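Putative carbohydrate metabolism domain-containing protein (Bacteroides vulgatus, PDB 3S30) is of unproven function but is probably a carbohydrate-active protein, perhaps a glycoside hydrolase, with a galactose-binding-like domain that holds a sodium ion. Local coordinates at residues S136-F141 with N151-S156. Sequence-based numbering, arbitrary orientation.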
loop_
_atom_site.group_PDB
_atom_site.type_symbol
_atom_site.label_atom_id
_atom_site.label_comp_id
_atom_site.label_asym_id
_atom_site.label_seq_id
_atom_site.Cartn_x
_atom_site.Cartn_y
_atom_site.Cartn_z
ATOM N N SER A 136 1.041 6.751 0.117
ATOM C CA SER A 136 0.823 6.161 1.425
ATOM C C SER A 136 -0.124 7.103 2.167
ATOM O O SER A 136 -0.490 8.149 1.637
ATOM C CB SER A 136 2.135 6.051 2.206
ATOM O OG SER A 136 2.550 7.318 2.726
ATOM N N GLY A 137 -0.485 6.762 3.401
ATOM C CA GLY A 137 -1.334 7.632 4.192
ATOM C C GLY A 137 -0.573 8.637 5.039
ATOM O O GLY A 137 -1.116 9.127 6.016
ATOM N N ASN A 138 0.676 8.937 4.673
ATOM C CA ASN A 138 1.550 9.774 5.509
ATOM C C ASN A 138 1.010 11.186 5.663
ATOM O O ASN A 138 1.121 11.758 6.737
ATOM C CB ASN A 138 2.983 9.842 4.962
ATOM C CG ASN A 138 3.885 8.720 5.487
ATOM O OD1 ASN A 138 3.514 7.975 6.386
ATOM N ND2 ASN A 138 5.092 8.623 4.928
ATOM N N GLN A 139 0.426 11.742 4.600
ATOM C CA GLN A 139 -0.156 13.086 4.667
ATOM C C GLN A 139 -1.355 13.103 5.630
ATOM O O GLN A 139 -1.591 14.103 6.319
ATOM C CB GLN A 139 -0.574 13.598 3.287
ATOM C CG GLN A 139 -0.801 15.120 3.260
ATOM C CD GLN A 139 -1.336 15.651 1.934
ATOM O OE1 GLN A 139 -1.665 14.892 1.018
ATOM N NE2 GLN A 139 -1.433 16.973 1.834
ATOM N N GLY A 140 -2.103 12.004 5.671
ATOM C CA GLY A 140 -3.205 11.870 6.612
ATOM C C GLY A 140 -2.713 11.884 8.053
ATOM O O GLY A 140 -3.349 12.470 8.934
ATOM N N PHE A 141 -1.569 11.247 8.279
ATOM C CA PHE A 141 -0.973 11.173 9.606
ATOM C C PHE A 141 -0.462 12.558 10.040
ATOM O O PHE A 141 -0.543 12.926 11.220
ATOM C CB PHE A 141 0.157 10.129 9.637
ATOM C CG PHE A 141 0.652 9.818 11.024
ATOM C CD1 PHE A 141 -0.066 8.986 11.857
ATOM C CD2 PHE A 141 1.833 10.356 11.489
ATOM C CE1 PHE A 141 0.394 8.698 13.131
ATOM C CE2 PHE A 141 2.292 10.075 12.762
ATOM C CZ PHE A 141 1.572 9.244 13.583
ATOM N N ASN A 151 10.862 9.477 10.355
ATOM C CA ASN A 151 10.882 8.175 11.005
ATOM C C ASN A 151 9.790 7.950 12.074
ATOM O O ASN A 151 9.599 6.826 12.548
ATOM C CB ASN A 151 12.285 7.898 11.535
ATOM C CG ASN A 151 13.231 7.430 10.422
ATOM O OD1 ASN A 151 12.988 6.397 9.770
ATOM N ND2 ASN A 151 14.291 8.191 10.186
ATOM N N ASP A 152 9.036 8.994 12.401
ATOM C CA ASP A 152 7.835 8.833 13.218
ATOM C C ASP A 152 6.636 8.389 12.402
ATOM O O ASP A 152 5.655 7.947 12.978
ATOM C CB ASP A 152 7.468 10.134 13.930
ATOM C CG ASP A 152 8.613 10.705 14.706
ATOM O OD1 ASP A 152 9.294 9.943 15.448
ATOM O OD2 ASP A 152 8.835 11.921 14.555
ATOM N N PHE A 153 6.689 8.522 11.078
ATOM C CA PHE A 153 5.501 8.228 10.245
ATOM C C PHE A 153 5.193 6.740 10.081
ATOM O O PHE A 153 6.053 5.889 10.325
ATOM C CB PHE A 153 5.583 8.930 8.882
ATOM C CG PHE A 153 5.168 10.372 8.946
ATOM C CD1 PHE A 153 6.011 11.315 9.527
ATOM C CD2 PHE A 153 3.915 10.777 8.495
ATOM C CE1 PHE A 153 5.622 12.630 9.627
ATOM C CE2 PHE A 153 3.527 12.089 8.592
ATOM C CZ PHE A 153 4.382 13.021 9.155
ATOM N N PRO A 154 3.946 6.417 9.706
ATOM C CA PRO A 154 3.618 5.003 9.502
ATOM C C PRO A 154 4.400 4.371 8.352
ATOM O O PRO A 154 4.709 3.161 8.379
ATOM C CB PRO A 154 2.106 5.015 9.212
ATOM C CG PRO A 154 1.597 6.361 9.687
ATOM C CD PRO A 154 2.759 7.299 9.626
ATOM N N THR A 155 4.750 5.199 7.375
ATOM C CA THR A 155 5.462 4.761 6.188
ATOM C C THR A 155 6.793 5.491 6.030
ATOM O O THR A 155 6.841 6.721 5.939
ATOM C CB THR A 155 4.589 4.981 4.957
ATOM O OG1 THR A 155 3.361 4.270 5.143
ATOM C CG2 THR A 155 5.276 4.484 3.699
ATOM N N SER A 156 7.862 4.702 5.988
ATOM C CA SER A 156 9.232 5.189 5.897
ATOM C C SER A 156 10.090 4.100 5.266
ATOM O O SER A 156 9.552 3.135 4.692
ATOM C CB SER A 156 9.770 5.539 7.288
ATOM O OG SER A 156 11.004 6.241 7.209
HETATM O O HOH W 1 1.451 6.186 6.024
#
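A side-chain amide of the short helix 138-142, N138, pairs with both backbone polar atoms of T155 at the start of strand 155-158, in the buried interior of the putative carbohydrate metabolism domain. N138 ND2 donates to T155 O at 2.8 Å. This bond is nearly straight, at 175°, and lies in the amide plane of N138. In return, T155 N reaches a lone pair of N138 OD1 at 3.2 Å, with a more bent geometry. A water donates to both N138 OD1 and T155 OG1. The second hydrogen of ND2 goes to Y120 O, and T155 OG1 also bonds to N189 O.

Beside this polar patch, F141 has CG anti to its backbone N (chi1 -170°), which lays the ring against P154 and F153. P154 CD sits over one face of that ring, 3.9 Å from its centroid, as a CH-pi contact. The F141 edge points at the face of F153, edge-to-face, with planes at 68°. N138 O lies at the edge of the F153 ring, near its plane. Before the helix, S136 OG accepts from N138 N at 3.2 Å, an ST turn.

With an alanine here in place of N138, T155 N, T155 O and Y120 O would probably lose their side-chain partner, and the water one of its two acceptors. The paired amide bonds thus tie the start of the helix to the start of the strand, and the F141, F153 and P154 contacts pack beside them.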